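PDB 5MQO: Non-reducing end beta-L-arabinofuranosidase from Bacteroides thetaiotaomicron, which probably hydrolyses glycosidic bonds in complex plant pectin, as a gut bacterial glycoside hydrolase of CAZy family GH127. Local coordinates for residues A[481-486]-A[531-536]; A[540-545]-A[573-578]. One frame throughout, in Å; residues are numbered along the deposited sequence.

Contact 1 (A[481-486]-A[531-536])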
loop_
_atom_site.group_PDB
_atom_site.type_symbol
_atom_site.label_atom_id
_atom_site.label_comp_id
_atom_site.label_asym_id
_atom_site.label_seq_id
_atom_site.Cartn_x
_atom_site.Cartn_y
_atom_site.Cartn_z
ATOM N N ILE A 481 -12.105 7.307 18.249
ATOM C CA ILE A 481 -11.363 7.594 17.012
ATOM C C ILE A 481 -9.882 7.175 17.086
ATOM O O ILE A 481 -9.175 7.496 18.046
ATOM C CB ILE A 481 -11.408 9.104 16.735
ATOM C CG1 ILE A 481 -12.876 9.528 16.593
ATOM C CG2 ILE A 481 -10.556 9.489 15.514
ATOM C CD1 ILE A 481 -13.086 11.015 16.464
ATOM N N TYR A 482 -9.410 6.516 16.027
ATOM C CA TYR A 482 -8.053 5.972 15.975
ATOM C C TYR A 482 -7.166 6.742 15.017
ATOM O O TYR A 482 -7.525 6.912 13.848
ATOM C CB TYR A 482 -8.116 4.515 15.537
ATOM C CG TYR A 482 -8.871 3.636 16.501
ATOM C CD1 TYR A 482 -10.273 3.664 16.550
ATOM C CD2 TYR A 482 -8.199 2.773 17.366
ATOM C CE1 TYR A 482 -10.978 2.849 17.426
ATOM C CE2 TYR A 482 -8.900 1.958 18.254
ATOM C CZ TYR A 482 -10.284 2.002 18.288
ATOM O OH TYR A 482 -10.976 1.206 19.156
ATOM N N CYS A 483 -6.014 7.207 15.501
ATOM C CA CYS A 483 -5.026 7.819 14.611
ATOM C C CYS A 483 -4.077 6.725 14.098
ATOM O O CYS A 483 -3.223 6.228 14.842
ATOM C CB CYS A 483 -4.252 8.945 15.304
ATOM S SG CYS A 483 -5.313 10.183 16.093
ATOM N N ASN A 484 -4.234 6.386 12.821
ATOM C CA ASN A 484 -3.465 5.351 12.183
ATOM C C ASN A 484 -2.281 5.844 11.346
ATOM O O ASN A 484 -1.176 5.353 11.520
ATOM C CB ASN A 484 -4.408 4.510 11.344
ATOM C CG ASN A 484 -5.328 3.681 12.203
ATOM O OD1 ASN A 484 -4.861 2.930 13.034
ATOM N ND2 ASN A 484 -6.630 3.820 12.016
ATOM N N LEU A 485 -2.491 6.783 10.430
ATOM C CA LEU A 485 -1.369 7.325 9.649
ATOM C C LEU A 485 -1.221 8.784 9.928
ATOM O O LEU A 485 -2.052 9.563 9.480
ATOM C CB LEU A 485 -1.530 7.149 8.138
ATOM C CG LEU A 485 -1.648 5.747 7.525
ATOM C CD1 LEU A 485 -1.191 5.797 6.071
ATOM C CD2 LEU A 485 -0.912 4.670 8.311
ATOM N N TYR A 486 -0.128 9.130 10.625
ATOM C CA TYR A 486 0.197 10.500 10.985
ATOM C C TYR A 486 0.574 11.334 9.764
ATOM O O TYR A 486 1.215 10.855 8.824
ATOM C CB TYR A 486 1.306 10.548 12.073
ATOM C CG TYR A 486 0.934 9.770 13.333
ATOM C CD1 TYR A 486 -0.190 10.128 14.082
ATOM C CD2 TYR A 486 1.676 8.675 13.762
ATOM C CE1 TYR A 486 -0.578 9.417 15.206
ATOM C CE2 TYR A 486 1.289 7.953 14.899
ATOM C CZ TYR A 486 0.153 8.328 15.608
ATOM O OH TYR A 486 -0.278 7.660 16.725
ATOM N N LEU A 531 -9.545 8.871 22.297
ATOM C CA LEU A 531 -8.694 9.138 21.138
ATOM C C LEU A 531 -7.532 8.186 21.223
ATOM O O LEU A 531 -6.732 8.268 22.152
ATOM C CB LEU A 531 -8.164 10.578 21.130
ATOM C CG LEU A 531 -9.144 11.685 20.730
ATOM C CD1 LEU A 531 -8.414 13.023 20.622
ATOM C CD2 LEU A 531 -9.867 11.387 19.427
ATOM N N PHE A 532 -7.423 7.292 20.250
ATOM C CA PHE A 532 -6.377 6.272 20.261
ATOM C C PHE A 532 -5.254 6.735 19.361
ATOM O O PHE A 532 -5.519 7.230 18.260
ATOM C CB PHE A 532 -6.904 4.957 19.737
ATOM C CG PHE A 532 -8.046 4.397 20.515
ATOM C CD1 PHE A 532 -9.341 4.837 20.294
ATOM C CD2 PHE A 532 -7.844 3.362 21.422
ATOM C CE1 PHE A 532 -10.415 4.294 20.987
ATOM C CE2 PHE A 532 -8.911 2.801 22.116
ATOM C CZ PHE A 532 -10.203 3.280 21.900
ATOM N N PHE A 533 -4.016 6.555 19.810
ATOM C CA PHE A 533 -2.818 6.872 18.998
ATOM C C PHE A 533 -1.973 5.646 18.799
ATOM O O PHE A 533 -1.492 5.034 19.766
ATOM C CB PHE A 533 -1.974 7.966 19.669
ATOM C CG PHE A 533 -2.722 9.244 19.852
ATOM C CD1 PHE A 533 -3.622 9.386 20.914
ATOM C CD2 PHE A 533 -2.595 10.264 18.924
ATOM C CE1 PHE A 533 -4.357 10.535 21.055
ATOM C CE2 PHE A 533 -3.318 11.416 19.065
ATOM C CZ PHE A 533 -4.204 11.556 20.130
ATOM N N ARG A 534 -1.784 5.263 17.548
ATOM C CA ARG A 534 -0.938 4.108 17.265
ATOM C C ARG A 534 0.486 4.436 17.708
ATOM O O ARG A 534 0.976 5.527 17.450
ATOM C CB ARG A 534 -0.999 3.732 15.781
ATOM C CG ARG A 534 -0.212 2.481 15.424
ATOM C CD ARG A 534 -0.491 2.052 14.007
ATOM N NE ARG A 534 0.145 2.976 13.103
ATOM C CZ ARG A 534 1.426 2.934 12.740
ATOM N NH1 ARG A 534 1.902 3.858 11.891
ATOM N NH2 ARG A 534 2.235 1.974 13.199
ATOM N N ILE A 535 1.107 3.520 18.434
ATOM C CA ILE A 535 2.553 3.537 18.643
ATOM C C ILE A 535 3.226 2.619 17.611
ATOM O O ILE A 535 3.068 1.402 17.706
ATOM C CB ILE A 535 2.929 3.033 20.042
ATOM C CG1 ILE A 535 2.098 3.754 21.121
ATOM C CG2 ILE A 535 4.434 3.181 20.243
ATOM C CD1 ILE A 535 1.998 5.259 20.940
ATOM N N PRO A 536 3.966 3.201 16.624
ATOM C CA PRO A 536 4.705 2.392 15.633
ATOM C C PRO A 536 5.626 1.312 16.198
ATOM O O PRO A 536 6.208 1.489 17.263
ATOM C CB PRO A 536 5.520 3.433 14.855
ATOM C CG PRO A 536 4.659 4.641 14.884
ATOM C CD PRO A 536 3.930 4.619 16.212
#
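Y482 and F532 share nearly the same first torsion, CG anti to the carbonyl carbon (chi1 near -60° in both), and being paired on neighbouring parallel strands they send their rings out side by side. The result is an offset stack with planes 6° apart and centroids 4.0 Å from each other; CE2 of Y482 sits over the centre of the F532 ring. An alanine in place of Y482 is likely to strip that face of F532 of its stacking partner and leave S477, which hydrogen-bonds the tyrosine hydroxyl, without its mate. On the opposite face of the sheet, SG of C483 meets the F533 ring obliquely, 3.8 Å from CE2, as a sulfur-aromatic contact.

Beyond the last bridge the chain of 481-486 turns and side chains take over. R534 bends at chi3 (72°), which brings NE to 3.1 Å from N484 O, on a lone pair and in the guanidinium plane; NH1 adds a weak bond to the same oxygen, while E406 and E409 of helix 402-416 form salt bridges to the outer nitrogens. Y486 OH donates to R534 O at 2.6 Å, in the carbonyl plane. Between the strands the bonds run from F532 N to I481 O, C483 N to F532 O and R534 N to C483 O, the alternating ladder of a parallel pair in the mixed sheet of the GH127 middle domain, a β-sandwich.

Contact 2 (A[540-545]-A[573-578])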
loop_
_atom_site.group_PDB
_atom_site.type_symbol
_atom_site.label_atom_id
_atom_site.label_comp_id
_atom_site.label_asym_id
_atom_site.label_seq_id
_atom_site.Cartn_x
_atom_site.Cartn_y
_atom_site.Cartn_z
ATOM N N GLY A 540 10.633 3.057 20.060
ATOM C CA GLY A 540 11.078 2.581 21.375
ATOM C C GLY A 540 10.686 3.415 22.595
ATOM O O GLY A 540 10.593 2.874 23.712
ATOM N N LYS A 541 10.499 4.724 22.400
ATOM C CA LYS A 541 9.995 5.615 23.462
ATOM C C LYS A 541 8.929 6.488 22.874
ATOM O O LYS A 541 9.079 6.985 21.767
ATOM C CB LYS A 541 11.115 6.501 24.062
ATOM C CG LYS A 541 12.074 5.739 24.980
ATOM C CD LYS A 541 13.573 6.025 24.755
ATOM C CE LYS A 541 14.422 4.745 24.855
ATOM N NZ LYS A 541 15.839 5.015 25.238
ATOM N N ALA A 542 7.860 6.696 23.620
ATOM C CA ALA A 542 6.886 7.692 23.228
ATOM C C ALA A 542 6.121 8.238 24.424
ATOM O O ALA A 542 5.909 7.519 25.407
ATOM C CB ALA A 542 5.930 7.102 22.210
ATOM N N ALA A 543 5.718 9.506 24.331
ATOM C CA ALA A 543 5.023 10.180 25.423
ATOM C C ALA A 543 3.829 10.953 24.896
ATOM O O ALA A 543 3.851 11.464 23.751
ATOM C CB ALA A 543 5.972 11.111 26.178
ATOM N N LEU A 544 2.802 11.023 25.752
ATOM C CA LEU A 544 1.607 11.844 25.536
ATOM C C LEU A 544 1.473 13.034 26.508
ATOM O O LEU A 544 1.951 12.998 27.649
ATOM C CB LEU A 544 0.368 10.977 25.682
ATOM C CG LEU A 544 0.117 9.979 24.553
ATOM C CD1 LEU A 544 -0.936 8.978 25.003
ATOM C CD2 LEU A 544 -0.327 10.672 23.273
ATOM N N THR A 545 0.815 14.091 26.035
ATOM C CA THR A 545 0.358 15.183 26.900
ATOM C C THR A 545 -1.074 15.553 26.504
ATOM O O THR A 545 -1.483 15.314 25.366
ATOM C CB THR A 545 1.291 16.416 26.834
ATOM O OG1 THR A 545 1.187 17.038 25.546
ATOM C CG2 THR A 545 2.747 16.024 27.121
ATOM N N VAL A 573 -4.172 17.196 22.308
ATOM C CA VAL A 573 -3.319 16.049 22.606
ATOM C C VAL A 573 -2.038 16.147 21.774
ATOM O O VAL A 573 -2.061 16.597 20.620
ATOM C CB VAL A 573 -4.002 14.713 22.271
ATOM C CG1 VAL A 573 -3.239 13.553 22.904
ATOM C CG2 VAL A 573 -5.440 14.705 22.742
ATOM N N GLU A 574 -0.933 15.702 22.363
ATOM C CA GLU A 574 0.373 15.808 21.736
ATOM C C GLU A 574 1.212 14.540 21.965
ATOM O O GLU A 574 1.680 14.267 23.072
ATOM C CB GLU A 574 1.105 17.056 22.232
ATOM C CG GLU A 574 2.207 17.531 21.296
ATOM C CD GLU A 574 2.788 18.872 21.707
ATOM O OE1 GLU A 574 2.115 19.909 21.483
ATOM O OE2 GLU A 574 3.913 18.869 22.261
ATOM N N LEU A 575 1.379 13.764 20.895
ATOM C CA LEU A 575 2.210 12.571 20.896
ATOM C C LEU A 575 3.606 13.003 20.558
ATOM O O LEU A 575 3.791 13.698 19.561
ATOM C CB LEU A 575 1.701 11.623 19.829
ATOM C CG LEU A 575 2.438 10.297 19.668
ATOM C CD1 LEU A 575 2.370 9.449 20.931
ATOM C CD2 LEU A 575 1.868 9.534 18.485
ATOM N N VAL A 576 4.576 12.634 21.395
ATOM C CA VAL A 576 5.996 12.784 21.046
ATOM C C VAL A 576 6.613 11.402 20.907
ATOM O O VAL A 576 6.771 10.710 21.895
ATOM C CB VAL A 576 6.795 13.582 22.108
ATOM C CG1 VAL A 576 8.260 13.761 21.691
ATOM C CG2 VAL A 576 6.154 14.933 22.358
ATOM N N MET A 577 6.927 11.007 19.678
ATOM C CA MET A 577 7.613 9.728 19.382
ATOM C C MET A 577 9.072 10.034 19.175
ATOM O O MET A 577 9.389 10.943 18.436
ATOM C CB MET A 577 7.059 9.069 18.098
ATOM C CG MET A 577 5.621 8.552 18.209
ATOM S SD MET A 577 4.713 8.261 16.651
ATOM C CE MET A 577 4.375 9.930 16.129
ATOM N N ASP A 578 9.960 9.319 19.849
ATOM C CA ASP A 578 11.375 9.397 19.507
ATOM C C ASP A 578 11.541 8.782 18.150
ATOM O O ASP A 578 10.993 7.723 17.880
ATOM C CB ASP A 578 12.250 8.618 20.474
ATOM C CG ASP A 578 12.552 9.385 21.738
ATOM O OD1 ASP A 578 11.919 10.453 22.006
ATOM O OD2 ASP A 578 13.440 8.888 22.471
#
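Strands 542-545 and 573-577 run antiparallel, their axes 4.7 Å apart at closest and at 165°, within the antiparallel sheet of the GH127 middle domain. A543 and V576 form a hydrogen-bonded pair: V576 N reaches A543 O at 2.7 Å, almost straight, and A543 N returns a bond to V576 O at 2.9 Å. The pairing toward T545 and E574 is looser.

The inward face carries A542, L544, L575 and M577. CD2 of L544 meets CD1 of L575 at 3.8 Å, the two side chains crossing at a slant; L575 gets there with CG anti to its backbone nitrogen (chi1 -180°). The same L544 methyl also lies near CG1 of V573, while A542 CB packs more loosely against CG of M577. From the facing mixed sheet, A561 and V563 of strand 559-565 pack against L544.

A543, T545, E574 and V576 point to the other face, which is more open to solvent. There T545 and E574 lie side by side, and the carboxylate of E574 is directed away from the threonine to a salt bridge with R516 on strand 514-521. At the end of the ladder K541 and D578 are both exposed, and their charged atoms stay apart; the aliphatic part of the lysine instead passes the carboxylate. On the T545 side, OG1 stands between the backbone nitrogen and carbonyl carbon (chi1 69°) and rests 3.3 Å from CB of E574.

Contact 1 precedes contact 2 along the chain, strand 529-535 leading on to strand 542-546, and their centres are about 11 Å apart. They belong to different sheets: 481-486 and 531-536 to the mixed one, 540-545 and 573-578 to the antiparallel one, both within the GH127 middle domain. The sheets meet through side chains. CZ of F533 lies 3.6 Å from CG1 of V573, Y486 packs on L575 and M577, and CD of P536 comes 3.8 Å from SD of M577. The two contacts thus form facing layers of one hydrophobic interior, with contact 1 also joined to helix 402-416 and contact 2 farther out, near the surface.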